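Local coordinates for sister chromatid cohesion protein (Chaetomium thermophilum, PDB 5T8V) that probably loads cohesin onto chromatin, this chain being the C-terminal HEAT-repeat part of Scc2, at residues S1074-L1079 with A1141-E1146; F1080-R1085 with N1113-A1118; A1149-N1152 with L1156-P1159. All blocks are in the same frame, centred on the assembly; numbering follows the deposited sequence.

Contact 1 (S1074-L1079 with A1141-E1146); sequences SLKEFL and AFLAVE
In the C-terminal HEAT-repeat region of Scc2, two helices, 1065-1086 and 1139-1154, meet at the surface where Lys1076 reaches across to Leu1143 and Glu1146. The backbones stay well apart, the closest pair being Lys1076 CA and Glu1146 CA at 7.5 Å, and one long side chain bridges the interval. With CG anti to the backbone N (chi1 -178°), the lysine chain runs straight out from its helix as far as CD and then bends at chi3, 114°. Its CD methylene touches the Leu1143 CD1 methyl at 3.5 Å, the two side chains crossing at about a right angle. Lys1076 CD also lies 3.9 Å from Glu1146 CD, so the aliphatic part of the lysine, and not its charge, makes the closest approaches. The extended glutamate brings its carboxylate across the lysine chain, near CD and CE, yet Lys1076 NZ is still 4.1 Å from both Glu1146 OE1 and Glu1146 OE2, too far for a salt bridge. Leu1143 also packs on Leu1072 and Arg1073 of the facing helix, and Glu1146 on Phe1080. An alanine here would strip away the methylenes that meet the Leu1143 methyl, probably opening a gap between the helices and leaving Glu1146 without its nearby positive charge. The interface thus combines apolar packing with an attraction that is likely to be diffuse and, at this partly exposed site, weakened by solvent.

Contact 2 (F1080-R1085 with N1113-A1118); sequences FSEEKR and NYDDVA
Asp1115 OD1 sits over one face of the Arg1085 guanidinium, 3.4 Å from Arg1085 NH1 and 3.6 Å from Arg1085 NH2. It lies well out of the plane, so no N-H points at it and the attraction is one of charge alone. With Glu1082 the two residues form a salt-bridge network that ties the C-terminal end of helix 1065-1086 to the start of helix 1115-1133, in the HEAT-repeat region of the protein. Its intrahelical arm joins Arg1085 NH2 to Glu1082 OE1 at 2.6 Å, and this oxygen too lies off the guanidinium plane, on the same side as Asp1115 OD1. The guanidinium and the Asp1115 carboxylate are turned 57° against each other. Since the arginine end is poorly ordered, this outer pairing is probably mobile.

Glu1082 is the buried member. Its chain bends at chi2, -78°, and brings OE2 to the edge of the Tyr1114 ring, 3.8 Å from Tyr1114 CD2 and 3.6 Å from Tyr1114 CB; carboxylate and ring planes stand 73° apart. Tyr1114 occupies the N-cap position, and its side chain also packs on Pro1044 and Arg1045. The like charges of Glu1082 OE1 and Asp1115 OD1 come within 4.1 Å, a proximity that the arginine would be expected to ease. Within its own segment Asp1115 OD2 probably accepts from Asn1113 ND2 at 2.8 Å, but Asn1113 OD1 is almost as near to Asp1115 OD2, at 2.9 Å, which leaves the bond uncertain.

Contact 3 (A1149-N1152 with L1156-P1159); sequences ASIN and LVHP
Leu1156 N donates a weak hydrogen bond to Ile1151 O, 3.3 Å long with an N-H...O angle of 152°, as the chain leaves helix 1139-1154 and turns back alongside its last residues. A bond from the N-H of one residue to the carbonyl five positions earlier is wider than the ordinary helical one. It is the span of the outer bond in Schellman endings, although this bond alone does not establish that motif. Ile1151 CG2 and Leu1156 CB approach loosely, at 4.4 Å.

The closer side-chain meeting is one residue further on. With CG1 of Ile1151 beside the backbone N (chi1 -70°), CG2 lies anti to that N, and Ile1151 CG2 touches Val1157 CG1 at 3.7 Å, the two branched side chains meeting at a slant. Val1157 presents the methyl that stands between its backbone N and carbonyl carbon, chi1 65°. Leu1156 also flanks the Ile1151 carbonyl: Leu1156 CD1 lies 4.0 Å from Ile1151 O, so the acceptor has hydrocarbon beside it as well as its N-H partner.

Neighbouring helices pack against the site. Thr1122 of helix 1115-1133 touches Ile1151, Leu1126 of the same helix touches Val1157, and Asn1152 ND2 bonds Glu1184 of helix 1175-1191. With only a weak backbone bond linking the two segments, the fold-back of the chain probably depends largely on burial of the isoleucine and valine methyls.

In the fold
The three contacts form one cluster about 50 Å from the centre of the chain, their centres 12 to 14 Å apart. Helix 1065-1086 carries one side of contacts 1 and 2, and helix 1139-1154 serves contacts 1 and 3. Leu1079 joins contact 1 to contact 3, Leu1079 CD1 lying 3.7 Å from Ile1151 CG1. Contacts 2 and 3 are connected by a probable hydrogen bond between Glu1083 OE2 and Ser1150 OG, and by Ala1118 packing on Leu1156. Phe1078 links contacts 1 and 2 by its packing on Ala1118. The cluster illustrates how a helical solenoid couples a solvent-facing interface, a charged helix start and a buried helix end through shared helices.

Contact 1 (S1074-L1079 with A1141-E1146)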
# COMPACT_ATOMS: atom_id res chain seq x y z
N SER A 1074 -37.94 22.66 -28.39
CA SER A 1074 -38.44 24.02 -28.19
C SER A 1074 -38.88 24.22 -26.75
O SER A 1074 -38.44 25.17 -26.08
CB SER A 1074 -39.59 24.30 -29.15
OG SER A 1074 -40.04 25.63 -29.02
N LEU A 1075 -39.74 23.33 -26.24
CA LEU A 1075 -40.17 23.45 -24.85
C LEU A 1075 -38.98 23.42 -23.90
O LEU A 1075 -39.00 24.10 -22.87
CB LEU A 1075 -41.16 22.33 -24.51
CG LEU A 1075 -42.42 22.23 -25.37
CD1 LEU A 1075 -43.32 21.13 -24.85
CD2 LEU A 1075 -43.16 23.55 -25.43
N LYS A 1076 -37.95 22.64 -24.23
CA LYS A 1076 -36.78 22.55 -23.36
C LYS A 1076 -36.04 23.88 -23.31
O LYS A 1076 -35.66 24.34 -22.22
CB LYS A 1076 -35.85 21.43 -23.85
CG LYS A 1076 -34.62 21.22 -22.98
CD LYS A 1076 -33.76 20.09 -23.52
CE LYS A 1076 -32.41 20.60 -24.00
NZ LYS A 1076 -31.71 19.60 -24.88
N GLU A 1077 -35.81 24.50 -24.47
CA GLU A 1077 -35.17 25.81 -24.48
C GLU A 1077 -36.00 26.83 -23.71
O GLU A 1077 -35.48 27.56 -22.85
CB GLU A 1077 -34.95 26.28 -25.92
CG GLU A 1077 -34.01 25.39 -26.71
CD GLU A 1077 -32.65 25.26 -26.07
OE1 GLU A 1077 -32.13 26.28 -25.58
OE2 GLU A 1077 -32.11 24.13 -26.03
N PHE A 1078 -37.31 26.88 -23.99
CA PHE A 1078 -38.18 27.83 -23.31
C PHE A 1078 -38.10 27.68 -21.80
O PHE A 1078 -37.84 28.65 -21.08
CB PHE A 1078 -39.62 27.64 -23.79
CG PHE A 1078 -40.64 28.36 -22.97
CD1 PHE A 1078 -40.50 29.71 -22.68
CD2 PHE A 1078 -41.76 27.70 -22.48
CE1 PHE A 1078 -41.44 30.38 -21.92
CE2 PHE A 1078 -42.70 28.36 -21.72
CZ PHE A 1078 -42.54 29.70 -21.44
N LEU A 1079 -38.30 26.46 -21.30
CA LEU A 1079 -38.32 26.25 -19.85
C LEU A 1079 -36.95 26.49 -19.23
O LEU A 1079 -36.85 27.09 -18.15
CB LEU A 1079 -38.81 24.83 -19.55
CG LEU A 1079 -40.27 24.59 -19.94
CD1 LEU A 1079 -40.57 23.11 -20.08
CD2 LEU A 1079 -41.20 25.23 -18.91
N ALA A 1141 -36.47 9.60 -24.84
CA ALA A 1141 -37.06 9.62 -23.51
C ALA A 1141 -36.26 10.50 -22.57
O ALA A 1141 -36.83 11.21 -21.73
CB ALA A 1141 -37.14 8.19 -22.96
N PHE A 1142 -34.92 10.49 -22.69
CA PHE A 1142 -34.11 11.35 -21.84
C PHE A 1142 -34.42 12.82 -22.10
O PHE A 1142 -34.35 13.64 -21.17
CB PHE A 1142 -32.62 11.11 -22.04
CG PHE A 1142 -31.77 12.11 -21.31
CD1 PHE A 1142 -31.73 12.13 -19.93
CD2 PHE A 1142 -31.03 13.05 -22.01
CE1 PHE A 1142 -30.96 13.05 -19.25
CE2 PHE A 1142 -30.25 13.98 -21.34
CZ PHE A 1142 -30.22 13.98 -19.96
N LEU A 1143 -34.72 13.18 -23.35
CA LEU A 1143 -35.14 14.55 -23.64
C LEU A 1143 -36.45 14.86 -22.93
O LEU A 1143 -36.60 15.91 -22.30
CB LEU A 1143 -35.28 14.74 -25.15
CG LEU A 1143 -35.72 16.13 -25.63
CD1 LEU A 1143 -34.71 17.19 -25.23
CD2 LEU A 1143 -35.91 16.12 -27.14
N ALA A 1144 -37.42 13.93 -23.01
CA ALA A 1144 -38.69 14.15 -22.34
C ALA A 1144 -38.50 14.38 -20.84
O ALA A 1144 -38.95 15.39 -20.29
CB ALA A 1144 -39.62 12.96 -22.58
N VAL A 1145 -37.81 13.46 -20.16
CA VAL A 1145 -37.56 13.63 -18.73
C VAL A 1145 -36.72 14.86 -18.47
O VAL A 1145 -36.77 15.42 -17.37
CB VAL A 1145 -36.89 12.38 -18.13
CG1 VAL A 1145 -35.56 12.12 -18.80
CG2 VAL A 1145 -36.70 12.53 -16.63
N GLU A 1146 -35.93 15.30 -19.45
CA GLU A 1146 -35.17 16.53 -19.27
C GLU A 1146 -36.09 17.74 -19.29
O GLU A 1146 -35.77 18.77 -18.67
CB GLU A 1146 -34.11 16.65 -20.37
CG GLU A 1146 -33.04 17.69 -20.09
CD GLU A 1146 -31.90 17.63 -21.09
OE1 GLU A 1146 -31.92 16.73 -21.95
OE2 GLU A 1146 -30.99 18.48 -21.01

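Contact 2 (F1080-R1085 with N1113-A1118)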
# COMPACT_ATOMS: atom_id res chain seq x y z
N PHE A 1080 -35.89 26.05 -19.89
CA PHE A 1080 -34.54 26.27 -19.36
C PHE A 1080 -34.25 27.75 -19.21
O PHE A 1080 -33.80 28.21 -18.15
CB PHE A 1080 -33.51 25.60 -20.27
CG PHE A 1080 -33.26 24.16 -19.94
CD1 PHE A 1080 -34.31 23.30 -19.65
CD2 PHE A 1080 -31.97 23.65 -19.91
CE1 PHE A 1080 -34.08 21.98 -19.34
CE2 PHE A 1080 -31.73 22.33 -19.60
CZ PHE A 1080 -32.79 21.49 -19.32
N SER A 1081 -34.50 28.54 -20.27
CA SER A 1081 -34.35 29.98 -20.14
C SER A 1081 -35.27 30.54 -19.06
O SER A 1081 -34.92 31.52 -18.39
CB SER A 1081 -34.62 30.66 -21.48
OG SER A 1081 -35.96 30.47 -21.90
N GLU A 1082 -36.44 29.93 -18.88
CA GLU A 1082 -37.32 30.32 -17.78
C GLU A 1082 -36.73 29.98 -16.42
O GLU A 1082 -37.21 30.50 -15.41
CB GLU A 1082 -38.69 29.64 -17.94
CG GLU A 1082 -39.58 30.29 -18.97
CD GLU A 1082 -40.23 31.57 -18.47
OE1 GLU A 1082 -40.82 31.54 -17.37
OE2 GLU A 1082 -40.14 32.60 -19.17
N GLU A 1083 -35.71 29.13 -16.37
CA GLU A 1083 -35.00 28.88 -15.12
C GLU A 1083 -33.81 29.81 -14.94
O GLU A 1083 -33.60 30.33 -13.83
CB GLU A 1083 -34.53 27.42 -15.06
CG GLU A 1083 -35.67 26.45 -14.84
CD GLU A 1083 -35.18 25.03 -14.61
OE1 GLU A 1083 -33.96 24.84 -14.42
OE2 GLU A 1083 -36.02 24.11 -14.62
N LYS A 1084 -33.02 30.03 -15.99
CA LYS A 1084 -31.99 31.07 -15.91
C LYS A 1084 -32.61 32.41 -15.52
O LYS A 1084 -31.97 33.21 -14.83
CB LYS A 1084 -31.27 31.21 -17.25
CG LYS A 1084 -30.56 29.94 -17.72
CD LYS A 1084 -29.93 30.16 -19.09
CE LYS A 1084 -29.37 28.86 -19.65
NZ LYS A 1084 -28.85 29.05 -21.04
N ARG A 1085 -33.85 32.65 -15.94
CA ARG A 1085 -34.59 33.85 -15.57
C ARG A 1085 -34.76 33.95 -14.06
O ARG A 1085 -34.23 34.86 -13.43
CB ARG A 1085 -35.96 33.83 -16.26
CG ARG A 1085 -36.96 34.87 -15.78
CD ARG A 1085 -38.33 34.65 -16.42
NE ARG A 1085 -38.85 33.31 -16.12
CZ ARG A 1085 -39.56 33.00 -15.04
NH1 ARG A 1085 -39.85 33.92 -14.13
NH2 ARG A 1085 -39.98 31.75 -14.87
N ASN A 1113 -42.94 38.67 -18.81
CA ASN A 1113 -43.17 37.67 -17.76
C ASN A 1113 -44.06 36.58 -18.34
O ASN A 1113 -45.25 36.82 -18.60
CB ASN A 1113 -43.80 38.31 -16.53
CG ASN A 1113 -44.15 37.29 -15.46
OD1 ASN A 1113 -45.25 36.74 -15.44
ND2 ASN A 1113 -43.20 37.03 -14.56
N TYR A 1114 -43.50 35.39 -18.53
CA TYR A 1114 -44.19 34.29 -19.20
C TYR A 1114 -44.51 33.15 -18.24
O TYR A 1114 -44.33 31.97 -18.57
CB TYR A 1114 -43.35 33.77 -20.37
CG TYR A 1114 -42.93 34.85 -21.34
CD1 TYR A 1114 -43.83 35.40 -22.24
CD2 TYR A 1114 -41.62 35.31 -21.37
CE1 TYR A 1114 -43.45 36.38 -23.13
CE2 TYR A 1114 -41.22 36.29 -22.26
CZ TYR A 1114 -42.14 36.83 -23.13
OH TYR A 1114 -41.76 37.80 -24.02
N ASP A 1115 -45.00 33.48 -17.04
CA ASP A 1115 -45.35 32.44 -16.08
C ASP A 1115 -46.63 31.73 -16.49
O ASP A 1115 -46.66 30.50 -16.63
CB ASP A 1115 -45.51 33.06 -14.69
CG ASP A 1115 -44.26 33.78 -14.22
OD1 ASP A 1115 -43.15 33.34 -14.58
OD2 ASP A 1115 -44.39 34.79 -13.49
N ASP A 1116 -47.71 32.48 -16.70
CA ASP A 1116 -49.00 31.87 -17.03
C ASP A 1116 -48.95 31.15 -18.37
O ASP A 1116 -49.68 30.17 -18.58
CB ASP A 1116 -50.09 32.94 -17.04
CG ASP A 1116 -49.75 34.12 -17.93
OD1 ASP A 1116 -48.56 34.33 -18.21
OD2 ASP A 1116 -50.69 34.85 -18.33
N VAL A 1117 -48.10 31.60 -19.30
CA VAL A 1117 -47.89 30.88 -20.55
C VAL A 1117 -47.27 29.51 -20.26
O VAL A 1117 -47.81 28.46 -20.65
CB VAL A 1117 -46.99 31.71 -21.49
CG1 VAL A 1117 -46.52 30.88 -22.69
CG2 VAL A 1117 -47.74 32.95 -21.97
N ALA A 1118 -46.13 29.52 -19.57
CA ALA A 1118 -45.45 28.29 -19.21
C ALA A 1118 -46.40 27.31 -18.54
O ALA A 1118 -46.40 26.11 -18.85
CB ALA A 1118 -44.26 28.60 -18.29

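Contact 3 (A1149-N1152 with L1156-P1159)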
# COMPACT_ATOMS: atom_id res chain seq x y z
N ALA A 1149 -38.05 17.39 -15.73
CA ALA A 1149 -37.21 17.81 -14.62
C ALA A 1149 -37.26 19.32 -14.45
O ALA A 1149 -37.35 19.82 -13.32
CB ALA A 1149 -35.77 17.34 -14.83
N SER A 1150 -37.21 20.06 -15.56
CA SER A 1150 -37.35 21.51 -15.48
C SER A 1150 -38.73 21.90 -14.98
O SER A 1150 -38.87 22.71 -14.05
CB SER A 1150 -37.08 22.13 -16.86
OG SER A 1150 -37.24 23.53 -16.83
N ILE A 1151 -39.78 21.33 -15.59
CA ILE A 1151 -41.15 21.61 -15.16
C ILE A 1151 -41.28 21.46 -13.65
O ILE A 1151 -41.98 22.23 -12.99
CB ILE A 1151 -42.14 20.70 -15.91
CG1 ILE A 1151 -42.20 21.10 -17.39
CG2 ILE A 1151 -43.53 20.75 -15.27
CD1 ILE A 1151 -43.01 20.16 -18.26
N ASN A 1152 -40.61 20.45 -13.09
CA ASN A 1152 -40.75 20.17 -11.66
C ASN A 1152 -39.88 21.10 -10.82
O ASN A 1152 -40.31 21.57 -9.77
CB ASN A 1152 -40.40 18.71 -11.39
CG ASN A 1152 -40.67 18.30 -9.95
OD1 ASN A 1152 -41.82 18.11 -9.56
ND2 ASN A 1152 -39.61 18.16 -9.17
N LEU A 1156 -44.24 24.37 -11.76
CA LEU A 1156 -45.46 24.62 -12.53
C LEU A 1156 -46.52 23.55 -12.29
O LEU A 1156 -47.71 23.82 -12.48
CB LEU A 1156 -45.14 24.70 -14.02
CG LEU A 1156 -44.39 25.94 -14.48
CD1 LEU A 1156 -42.97 25.60 -14.85
CD2 LEU A 1156 -45.10 26.60 -15.64
N VAL A 1157 -46.11 22.35 -11.90
CA VAL A 1157 -47.03 21.24 -11.67
C VAL A 1157 -46.94 20.83 -10.21
O VAL A 1157 -45.90 20.98 -9.56
CB VAL A 1157 -46.72 20.05 -12.61
CG1 VAL A 1157 -45.35 19.45 -12.29
CG2 VAL A 1157 -47.81 19.00 -12.53
N HIS A 1158 -48.05 20.31 -9.68
CA HIS A 1158 -48.07 19.87 -8.30
C HIS A 1158 -47.25 18.59 -8.13
O HIS A 1158 -47.15 17.77 -9.05
CB HIS A 1158 -49.51 19.62 -7.84
CG HIS A 1158 -50.27 20.87 -7.54
ND1 HIS A 1158 -49.80 21.83 -6.67
CD2 HIS A 1158 -51.46 21.32 -7.99
CE1 HIS A 1158 -50.68 22.82 -6.60
NE2 HIS A 1158 -51.69 22.54 -7.39
N PRO A 1159 -46.64 18.39 -6.96
CA PRO A 1159 -45.78 17.21 -6.77
C PRO A 1159 -46.52 15.89 -6.88
O PRO A 1159 -45.87 14.86 -7.10
CB PRO A 1159 -45.21 17.42 -5.36
CG PRO A 1159 -46.18 18.33 -4.68
CD PRO A 1159 -46.71 19.23 -5.75